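Local coordinates for structural polyprotein, VP2 (Israeli acute paralysis virus, PDB 5CDD) that probably serves as a structural building block of the virus shell, as one of the jelly-roll capsid proteins that assemble into pentamers, at residues N67-K78 with M183-T194; M91-D99 with M134-Q142. All coordinates share one frame; numbering follows the deposited sequence.

Contact 1: residues N67-K78 with M183-T194; sequences NFKYLRCDVQVK and MWLSNISLVIPT
The Trp184 ring carries Gln76 on one face and Lys78 at its edge. Gln76 CB sits 3.3 Å from the centroid of the five-membered ring of Trp184, a CH-pi contact made over the face. Lys78 CB lies near the plane of the ring, beside CZ3 of Trp184. A chi1 of 65° sets the indole between its own backbone N and carbonyl carbon and folds it back over Gln76. Gln76 is bent at chi2, which carries its amide past the indole to Ser186. There Ser186 OG donates to Gln76 OE1 at 2.7 Å, almost in line with the carbonyl bond. At the far end, Leu190 CG stands over the centre of the Phe68 ring, 3.7 Å from its centroid, and the carbonyl carbon of Val191 lies at the ring edge, near its plane.

The backbones pair antiparallel. Asp74 N reaches Ser186 O at 2.8 Å in a nearly straight bond, and Ser189 N meets Arg72 O at 2.7 Å. The register slips by one between them, a beta bulge where the chain turns a corner at Asn187. Cys73 SG packs on Leu185 CD2 nearby.

Strand 131-146 pairs with the other edge of strand 68-81. Helix 2-9 touches Phe68, Ile188 and Leu190, while helix 53-57 packs on Leu71, Met183 and Leu185.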
loop_
_atom_site.group_PDB
_atom_site.type_symbol
_atom_site.label_atom_id
_atom_site.label_comp_id
_atom_site.label_asym_id
_atom_site.label_seq_id
_atom_site.Cartn_x
_atom_site.Cartn_y
_atom_site.Cartn_z
ATOM N N ASN C 67 -4.021 -17.006 64.784
ATOM C CA ASN C 67 -4.599 -18.044 63.940
ATOM C C ASN C 67 -4.800 -17.570 62.506
ATOM O O ASN C 67 -5.526 -18.191 61.732
ATOM C CB ASN C 67 -5.921 -18.536 64.526
ATOM C CG ASN C 67 -5.730 -19.260 65.842
ATOM O OD1 ASN C 67 -5.060 -20.290 65.905
ATOM N ND2 ASN C 67 -6.313 -18.717 66.904
ATOM N N PHE C 68 -4.156 -16.456 62.166
ATOM C CA PHE C 68 -4.204 -15.909 60.816
ATOM C C PHE C 68 -2.804 -16.059 60.234
ATOM O O PHE C 68 -1.814 -15.931 60.953
ATOM C CB PHE C 68 -4.623 -14.443 60.836
ATOM C CG PHE C 68 -6.098 -14.239 60.673
ATOM C CD1 PHE C 68 -6.737 -14.621 59.499
ATOM C CD2 PHE C 68 -6.851 -13.665 61.689
ATOM C CE1 PHE C 68 -8.108 -14.434 59.338
ATOM C CE2 PHE C 68 -8.224 -13.474 61.539
ATOM C CZ PHE C 68 -8.852 -13.858 60.360
ATOM N N LYS C 69 -2.716 -16.325 58.937
ATOM C CA LYS C 69 -1.420 -16.537 58.307
ATOM C C LYS C 69 -0.772 -15.338 57.622
ATOM O O LYS C 69 0.396 -15.038 57.876
ATOM C CB LYS C 69 -1.526 -17.694 57.310
ATOM C CG LYS C 69 -0.219 -18.061 56.629
ATOM C CD LYS C 69 0.814 -18.527 57.634
ATOM C CE LYS C 69 2.078 -18.991 56.941
ATOM N NZ LYS C 69 3.079 -19.488 57.916
ATOM N N TYR C 70 -1.514 -14.653 56.758
ATOM C CA TYR C 70 -0.954 -13.518 56.031
ATOM C C TYR C 70 -1.596 -12.165 56.301
ATOM O O TYR C 70 -2.809 -12.054 56.471
ATOM C CB TYR C 70 -0.995 -13.803 54.529
ATOM C CG TYR C 70 -0.220 -15.034 54.130
ATOM C CD1 TYR C 70 1.164 -15.095 54.295
ATOM C CD2 TYR C 70 -0.870 -16.146 53.598
ATOM C CE1 TYR C 70 1.883 -16.236 53.940
ATOM C CE2 TYR C 70 -0.163 -17.293 53.239
ATOM C CZ TYR C 70 1.212 -17.330 53.413
ATOM O OH TYR C 70 1.913 -18.460 53.062
ATOM N N LEU C 71 -0.757 -11.135 56.321
ATOM C CA LEU C 71 -1.202 -9.771 56.560
ATOM C C LEU C 71 -0.598 -8.830 55.527
ATOM O O LEU C 71 0.535 -9.019 55.085
ATOM C CB LEU C 71 -0.784 -9.314 57.959
ATOM C CG LEU C 71 -1.029 -7.841 58.302
ATOM C CD1 LEU C 71 -2.523 -7.555 58.340
ATOM C CD2 LEU C 71 -0.396 -7.522 59.640
ATOM N N ARG C 72 -1.369 -7.820 55.143
ATOM C CA ARG C 72 -0.927 -6.820 54.180
ATOM C C ARG C 72 -1.455 -5.502 54.733
ATOM O O ARG C 72 -2.635 -5.405 55.062
ATOM C CB ARG C 72 -1.534 -7.097 52.805
ATOM C CG ARG C 72 -0.943 -6.257 51.690
ATOM C CD ARG C 72 -1.793 -6.329 50.434
ATOM N NE ARG C 72 -1.200 -5.564 49.340
ATOM C CZ ARG C 72 -0.131 -5.951 48.649
ATOM N NH1 ARG C 72 0.465 -7.103 48.934
ATOM N NH2 ARG C 72 0.347 -5.185 47.675
ATOM N N CYS C 73 -0.599 -4.491 54.846
ATOM C CA CYS C 73 -1.053 -3.221 55.400
ATOM C C CYS C 73 -0.047 -2.081 55.314
ATOM O O CYS C 73 1.133 -2.286 55.025
ATOM C CB CYS C 73 -1.414 -3.418 56.871
ATOM S SG CYS C 73 0.009 -3.937 57.877
ATOM N N ASP C 74 -0.540 -0.873 55.574
ATOM C CA ASP C 74 0.291 0.322 55.588
ATOM C C ASP C 74 0.400 0.705 57.057
ATOM O O ASP C 74 -0.560 0.549 57.812
ATOM C CB ASP C 74 -0.365 1.482 54.827
ATOM C CG ASP C 74 -0.697 1.137 53.388
ATOM O OD1 ASP C 74 0.113 0.455 52.725
ATOM O OD2 ASP C 74 -1.769 1.569 52.917
ATOM N N VAL C 75 1.561 1.198 57.466
ATOM C CA VAL C 75 1.751 1.601 58.850
ATOM C C VAL C 75 1.519 3.097 58.987
ATOM O O VAL C 75 2.106 3.900 58.263
ATOM C CB VAL C 75 3.167 1.259 59.348
ATOM C CG1 VAL C 75 3.372 1.808 60.751
ATOM C CG2 VAL C 75 3.365 -0.250 59.336
ATOM N N GLN C 76 0.646 3.461 59.918
ATOM C CA GLN C 76 0.320 4.856 60.166
ATOM C C GLN C 76 1.103 5.331 61.385
ATOM O O GLN C 76 1.116 4.663 62.419
ATOM C CB GLN C 76 -1.176 4.995 60.427
ATOM C CG GLN C 76 -1.826 6.167 59.725
ATOM C CD GLN C 76 -1.833 6.003 58.223
ATOM O OE1 GLN C 76 -2.354 5.017 57.697
ATOM N NE2 GLN C 76 -1.256 6.968 57.521
ATOM N N VAL C 77 1.757 6.482 61.262
ATOM C CA VAL C 77 2.546 7.024 62.362
ATOM C C VAL C 77 2.164 8.463 62.683
ATOM O O VAL C 77 1.909 9.266 61.783
ATOM C CB VAL C 77 4.055 6.988 62.040
ATOM C CG1 VAL C 77 4.850 7.516 63.219
ATOM C CG2 VAL C 77 4.481 5.570 61.702
ATOM N N LYS C 78 2.126 8.781 63.972
ATOM C CA LYS C 78 1.795 10.127 64.418
ATOM C C LYS C 78 2.621 10.503 65.638
ATOM O O LYS C 78 2.669 9.763 66.621
ATOM C CB LYS C 78 0.309 10.239 64.758
ATOM C CG LYS C 78 -0.098 11.632 65.202
ATOM C CD LYS C 78 -1.597 11.752 65.378
ATOM C CE LYS C 78 -1.991 13.185 65.703
ATOM N NZ LYS C 78 -3.469 13.349 65.796
ATOM N N MET C 183 1.059 4.648 66.720
ATOM C CA MET C 183 1.058 3.880 65.485
ATOM C C MET C 183 -0.158 2.971 65.384
ATOM O O MET C 183 -0.762 2.606 66.393
ATOM C CB MET C 183 2.331 3.036 65.377
ATOM C CG MET C 183 3.584 3.824 65.048
ATOM S SD MET C 183 5.022 2.748 64.867
ATOM C CE MET C 183 6.104 3.400 66.126
ATOM N N TRP C 184 -0.508 2.614 64.153
ATOM C CA TRP C 184 -1.637 1.736 63.884
ATOM C C TRP C 184 -1.588 1.325 62.420
ATOM O O TRP C 184 -0.760 1.825 61.661
ATOM C CB TRP C 184 -2.956 2.441 64.213
ATOM C CG TRP C 184 -3.276 3.630 63.361
ATOM C CD1 TRP C 184 -4.023 3.643 62.219
ATOM C CD2 TRP C 184 -2.898 4.990 63.609
ATOM N NE1 TRP C 184 -4.142 4.927 61.744
ATOM C CE2 TRP C 184 -3.460 5.774 62.579
ATOM C CE3 TRP C 184 -2.140 5.622 64.604
ATOM C CZ2 TRP C 184 -3.291 7.163 62.514
ATOM C CZ3 TRP C 184 -1.970 7.004 64.539
ATOM C CH2 TRP C 184 -2.544 7.757 63.500
ATOM N N LEU C 185 -2.470 0.417 62.022
ATOM C CA LEU C 185 -2.472 -0.066 60.648
ATOM C C LEU C 185 -3.664 0.411 59.827
ATOM O O LEU C 185 -4.722 0.733 60.367
ATOM C CB LEU C 185 -2.427 -1.596 60.655
ATOM C CG LEU C 185 -1.335 -2.221 61.535
ATOM C CD1 LEU C 185 -1.495 -3.730 61.563
ATOM C CD2 LEU C 185 0.040 -1.837 61.013
ATOM N N SER C 186 -3.471 0.466 58.512
ATOM C CA SER C 186 -4.516 0.868 57.578
ATOM C C SER C 186 -4.327 0.019 56.322
ATOM O O SER C 186 -3.259 -0.563 56.129
ATOM C CB SER C 186 -4.398 2.356 57.242
ATOM O OG SER C 186 -3.163 2.651 56.618
ATOM N N ASN C 187 -5.352 -0.064 55.478
ATOM C CA ASN C 187 -5.271 -0.874 54.263
ATOM C C ASN C 187 -5.020 -2.326 54.623
ATOM O O ASN C 187 -4.356 -3.055 53.887
ATOM C CB ASN C 187 -4.140 -0.380 53.366
ATOM C CG ASN C 187 -4.642 0.445 52.215
ATOM O OD1 ASN C 187 -5.323 1.448 52.413
ATOM N ND2 ASN C 187 -4.314 0.025 50.998
ATOM N N ILE C 188 -5.568 -2.736 55.759
ATOM C CA ILE C 188 -5.386 -4.088 56.257
ATOM C C ILE C 188 -6.013 -5.179 55.406
ATOM O O ILE C 188 -7.149 -5.060 54.943
ATOM C CB ILE C 188 -5.930 -4.221 57.681
ATOM C CG1 ILE C 188 -5.366 -3.098 58.552
ATOM C CG2 ILE C 188 -5.553 -5.583 58.246
ATOM C CD1 ILE C 188 -6.034 -2.982 59.886
ATOM N N SER C 189 -5.246 -6.246 55.215
ATOM C CA SER C 189 -5.677 -7.409 54.453
ATOM C C SER C 189 -5.283 -8.618 55.306
ATOM O O SER C 189 -4.097 -8.909 55.468
ATOM C CB SER C 189 -4.958 -7.456 53.107
ATOM O OG SER C 189 -5.395 -8.560 52.341
ATOM N N LEU C 190 -6.275 -9.313 55.854
ATOM C CA LEU C 190 -6.030 -10.464 56.726
ATOM C C LEU C 190 -6.629 -11.741 56.136
ATOM O O LEU C 190 -7.846 -11.864 56.051
ATOM C CB LEU C 190 -6.642 -10.170 58.096
ATOM C CG LEU C 190 -6.094 -10.822 59.360
ATOM C CD1 LEU C 190 -4.591 -10.614 59.479
ATOM C CD2 LEU C 190 -6.802 -10.196 60.549
ATOM N N VAL C 191 -5.862 -12.740 55.920
ATOM C CA VAL C 191 -6.289 -13.857 55.366
ATOM C C VAL C 191 -5.658 -15.087 55.613
ATOM O O VAL C 191 -4.719 -15.086 55.783
ATOM C CB VAL C 191 -6.222 -13.809 53.928
ATOM C CG1 VAL C 191 -6.870 -12.738 53.450
ATOM C CG2 VAL C 191 -4.995 -13.565 53.328
ATOM N N ILE C 192 -6.357 -16.195 55.580
ATOM C CA ILE C 192 -5.985 -17.605 55.778
ATOM C C ILE C 192 -5.786 -18.104 57.166
ATOM O O ILE C 192 -5.159 -17.545 57.735
ATOM C CB ILE C 192 -4.845 -18.011 54.977
ATOM C CG1 ILE C 192 -4.947 -17.499 53.653
ATOM C CG2 ILE C 192 -4.501 -19.427 55.000
ATOM C CD1 ILE C 192 -5.842 -18.145 52.889
ATOM N N PRO C 193 -6.417 -19.193 57.691
ATOM C CA PRO C 193 -6.196 -19.561 59.045
ATOM C C PRO C 193 -5.310 -20.553 59.263
ATOM O O PRO C 193 -5.090 -21.227 58.510
ATOM C CB PRO C 193 -7.432 -20.155 59.366
ATOM C CG PRO C 193 -8.359 -19.773 58.435
ATOM C CD PRO C 193 -7.572 -20.093 57.416
ATOM N N THR C 194 -4.782 -20.634 60.414
ATOM C CA THR C 194 -3.703 -21.534 60.816
ATOM C C THR C 194 -3.797 -21.822 62.313
ATOM O O THR C 194 -4.235 -20.977 63.091
ATOM C CB THR C 194 -2.320 -20.915 60.515
ATOM O OG1 THR C 194 -1.284 -21.762 61.031
ATOM C CG2 THR C 194 -2.217 -19.535 61.138
#

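Contact 2: residues M91-D99 with M134-Q142; sequences MYLAYSPYD and MTIPYASFQ
Tyr98 reaches over to Ser140 and Phe141 with its hydroxyl, and this is the close end of the contact. Two donors grip Tyr98 OH: Ser140 OG at 2.9 Å and the backbone N of Phe141 at 3.0 Å. Ser140 OG also accepts from Gln142 N, 3.2 Å away, which makes an ST turn and fixes the donor. The Tyr98 and Phe141 rings meet obliquely, their planes 33° apart. Next to them Pro97 CG rests on Ala139 CB at 3.9 Å.

The strand end is looser and mainly apolar. Strands 91-97 and 134-136 run almost parallel, but their axes stay 8.9 Å apart, too far for backbone pairing, so side chains fill the gap. Ile136 CG2 lies over the centre of one face of the Tyr95 ring, 4.2 Å from its centroid. Met134 is extended as far as SD (chi1 180°), which sets SD 4.2 Å from Leu93 CG; the bend at chi3 then turns CE to the edge of the Tyr95 ring. This side is not open to solvent: Leu157 and a neighbouring subunit cover it, and NE1 of Trp192 of that subunit forms a hydrogen bond with Tyr95 OH. Two sheets facing each other across a buried apolar core are typical of the jelly-roll beta sandwich of picornavirus-like capsid proteins.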
loop_
_atom_site.group_PDB
_atom_site.type_symbol
_atom_site.label_atom_id
_atom_site.label_comp_id
_atom_site.label_asym_id
_atom_site.label_seq_id
_atom_site.Cartn_x
_atom_site.Cartn_y
_atom_site.Cartn_z
ATOM N N MET C 91 13.637 18.049 63.906
ATOM C CA MET C 91 14.038 16.674 63.623
ATOM C C MET C 91 13.438 16.159 62.322
ATOM O O MET C 91 12.611 16.826 61.699
ATOM C CB MET C 91 13.614 15.763 64.772
ATOM C CG MET C 91 13.943 16.330 66.134
ATOM S SD MET C 91 13.803 15.111 67.435
ATOM C CE MET C 91 15.535 14.739 67.695
ATOM N N TYR C 92 13.854 14.963 61.919
ATOM C CA TYR C 92 13.360 14.364 60.689
ATOM C C TYR C 92 12.962 12.907 60.903
ATOM O O TYR C 92 13.766 12.092 61.358
ATOM C CB TYR C 92 14.433 14.448 59.600
ATOM C CG TYR C 92 13.928 14.160 58.202
ATOM C CD1 TYR C 92 12.941 14.956 57.622
ATOM C CD2 TYR C 92 14.453 13.108 57.451
ATOM C CE1 TYR C 92 12.487 14.713 56.326
ATOM C CE2 TYR C 92 14.006 12.855 56.153
ATOM C CZ TYR C 92 13.024 13.662 55.597
ATOM O OH TYR C 92 12.582 13.425 54.314
ATOM N N LEU C 93 11.711 12.592 60.581
ATOM C CA LEU C 93 11.203 11.234 60.719
ATOM C C LEU C 93 11.141 10.614 59.328
ATOM O O LEU C 93 10.326 11.019 58.499
ATOM C CB LEU C 93 9.806 11.249 61.342
ATOM C CG LEU C 93 9.158 9.884 61.602
ATOM C CD1 LEU C 93 9.941 9.132 62.671
ATOM C CD2 LEU C 93 7.716 10.081 62.042
ATOM N N ALA C 94 12.004 9.636 59.073
ATOM C CA ALA C 94 12.042 8.979 57.773
ATOM C C ALA C 94 12.020 7.461 57.906
ATOM O O ALA C 94 12.335 6.922 58.966
ATOM C CB ALA C 94 13.287 9.412 57.013
ATOM N N TYR C 95 11.642 6.778 56.830
ATOM C CA TYR C 95 11.598 5.320 56.835
ATOM C C TYR C 95 12.434 4.766 55.687
ATOM O O TYR C 95 12.680 5.456 54.697
ATOM C CB TYR C 95 10.147 4.822 56.740
ATOM C CG TYR C 95 9.480 4.995 55.393
ATOM C CD1 TYR C 95 9.757 4.125 54.337
ATOM C CD2 TYR C 95 8.549 6.012 55.181
ATOM C CE1 TYR C 95 9.122 4.261 53.104
ATOM C CE2 TYR C 95 7.910 6.159 53.952
ATOM C CZ TYR C 95 8.200 5.279 52.918
ATOM O OH TYR C 95 7.568 5.412 51.703
ATOM N N SER C 96 12.873 3.520 55.831
ATOM C CA SER C 96 13.698 2.875 54.818
ATOM C C SER C 96 13.345 1.397 54.664
ATOM O O SER C 96 13.645 0.584 55.537
ATOM C CB SER C 96 15.175 3.017 55.196
ATOM O OG SER C 96 16.012 2.368 54.257
ATOM N N PRO C 97 12.697 1.031 53.546
ATOM C CA PRO C 97 12.313 -0.363 53.297
ATOM C C PRO C 97 13.521 -1.301 53.264
ATOM O O PRO C 97 14.499 -1.038 52.562
ATOM C CB PRO C 97 11.610 -0.288 51.943
ATOM C CG PRO C 97 11.023 1.087 51.943
ATOM C CD PRO C 97 12.150 1.916 52.502
ATOM N N TYR C 98 13.450 -2.390 54.026
ATOM C CA TYR C 98 14.530 -3.373 54.070
ATOM C C TYR C 98 15.892 -2.722 54.272
ATOM O O TYR C 98 16.888 -3.166 53.703
ATOM C CB TYR C 98 14.546 -4.182 52.770
ATOM C CG TYR C 98 13.313 -5.027 52.566
ATOM C CD1 TYR C 98 13.191 -6.274 53.177
ATOM C CD2 TYR C 98 12.253 -4.569 51.784
ATOM C CE1 TYR C 98 12.040 -7.047 53.015
ATOM C CE2 TYR C 98 11.097 -5.331 51.617
ATOM C CZ TYR C 98 10.998 -6.570 52.235
ATOM O OH TYR C 98 9.858 -7.327 52.078
ATOM N N ASP C 99 15.936 -1.675 55.089
ATOM C CA ASP C 99 17.184 -0.965 55.342
ATOM C C ASP C 99 18.266 -1.870 55.918
ATOM O O ASP C 99 19.458 -1.633 55.724
ATOM C CB ASP C 99 16.945 0.199 56.302
ATOM C CG ASP C 99 18.156 1.098 56.430
ATOM O OD1 ASP C 99 18.453 1.835 55.468
ATOM O OD2 ASP C 99 18.819 1.062 57.487
ATOM N N MET C 134 2.443 10.572 59.310
ATOM C CA MET C 134 3.157 9.992 58.186
ATOM C C MET C 134 2.590 8.613 57.870
ATOM O O MET C 134 2.175 7.884 58.771
ATOM C CB MET C 134 4.640 9.879 58.535
ATOM C CG MET C 134 5.500 9.277 57.449
ATOM S SD MET C 134 7.193 9.026 58.005
ATOM C CE MET C 134 7.074 7.370 58.658
ATOM N N THR C 135 2.564 8.263 56.589
ATOM C CA THR C 135 2.054 6.963 56.168
ATOM C C THR C 135 3.171 6.154 55.528
ATOM O O THR C 135 3.957 6.680 54.740
ATOM C CB THR C 135 0.923 7.102 55.131
ATOM O OG1 THR C 135 -0.080 7.997 55.625
ATOM C CG2 THR C 135 0.290 5.746 54.857
ATOM N N ILE C 136 3.243 4.875 55.872
ATOM C CA ILE C 136 4.260 4.002 55.308
ATOM C C ILE C 136 3.576 2.913 54.487
ATOM O O ILE C 136 3.123 1.903 55.026
ATOM C CB ILE C 136 5.110 3.349 56.410
ATOM C CG1 ILE C 136 5.820 4.432 57.221
ATOM C CG2 ILE C 136 6.125 2.400 55.790
ATOM C CD1 ILE C 136 6.667 3.893 58.353
ATOM N N PRO C 137 3.490 3.114 53.163
ATOM C CA PRO C 137 2.856 2.146 52.266
ATOM C C PRO C 137 3.458 0.754 52.417
ATOM O O PRO C 137 4.639 0.617 52.731
ATOM C CB PRO C 137 3.125 2.734 50.883
ATOM C CG PRO C 137 3.183 4.202 51.147
ATOM C CD PRO C 137 4.009 4.263 52.403
ATOM N N TYR C 138 2.641 -0.272 52.203
ATOM C CA TYR C 138 3.109 -1.648 52.292
ATOM C C TYR C 138 4.431 -1.685 51.529
ATOM O O TYR C 138 4.451 -1.547 50.305
ATOM C CB TYR C 138 2.088 -2.580 51.641
ATOM C CG TYR C 138 2.443 -4.040 51.727
ATOM C CD1 TYR C 138 2.477 -4.696 52.952
ATOM C CD2 TYR C 138 2.761 -4.765 50.579
ATOM C CE1 TYR C 138 2.820 -6.041 53.038
ATOM C CE2 TYR C 138 3.106 -6.110 50.653
ATOM C CZ TYR C 138 3.134 -6.739 51.885
ATOM O OH TYR C 138 3.483 -8.065 51.964
ATOM N N ALA C 139 5.533 -1.862 52.251
ATOM C CA ALA C 139 6.851 -1.860 51.630
ATOM C C ALA C 139 7.512 -3.217 51.434
ATOM O O ALA C 139 8.706 -3.285 51.137
ATOM C CB ALA C 139 7.782 -0.947 52.420
ATOM N N SER C 140 6.754 -4.294 51.590
ATOM C CA SER C 140 7.316 -5.628 51.412
ATOM C C SER C 140 7.360 -5.962 49.928
ATOM O O SER C 140 6.559 -5.447 49.147
ATOM C CB SER C 140 6.467 -6.668 52.147
ATOM O OG SER C 140 7.035 -7.964 52.040
ATOM N N PHE C 141 8.306 -6.812 49.537
ATOM C CA PHE C 141 8.421 -7.217 48.142
ATOM C C PHE C 141 7.629 -8.506 47.952
ATOM O O PHE C 141 7.489 -9.012 46.837
ATOM C CB PHE C 141 9.893 -7.415 47.751
ATOM C CG PHE C 141 10.595 -8.516 48.502
ATOM C CD1 PHE C 141 10.346 -9.853 48.209
ATOM C CD2 PHE C 141 11.522 -8.214 49.491
ATOM C CE1 PHE C 141 11.014 -10.871 48.892
ATOM C CE2 PHE C 141 12.193 -9.223 50.180
ATOM C CZ PHE C 141 11.938 -10.555 49.878
ATOM N N GLN C 142 7.109 -9.024 49.060
ATOM C CA GLN C 142 6.312 -10.239 49.052
ATOM C C GLN C 142 4.837 -9.870 48.977
ATOM O O GLN C 142 4.453 -8.753 49.322
ATOM C CB GLN C 142 6.580 -11.050 50.315
ATOM C CG GLN C 142 8.020 -11.482 50.465
ATOM C CD GLN C 142 8.249 -12.282 51.722
ATOM O OE1 GLN C 142 8.071 -11.779 52.830
ATOM N NE2 GLN C 142 8.644 -13.539 51.560
#

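How the contacts relate
The centres of the two contacts lie about 15 Å apart. Contact 1 runs within one sheet, where 68-81 pairs with 179-186 and 188-193; strand 131-146 is another neighbour of 68-81 there, and contact 2 spans from it to the four-stranded sheet holding 90-97. The two touch directly: Asp74 OD1 lies 2.7 Å from Tyr138 N and Val75 O 2.8 Å from Ile136 N, both probable hydrogen bonds. Along the chain, 67-78 comes first, then 91-99, 134-142 and finally 183-194, so contact 1 brackets contact 2. Together they tie early and late strands into one sandwich, and other capsid chains pack against both contacts in the assembly.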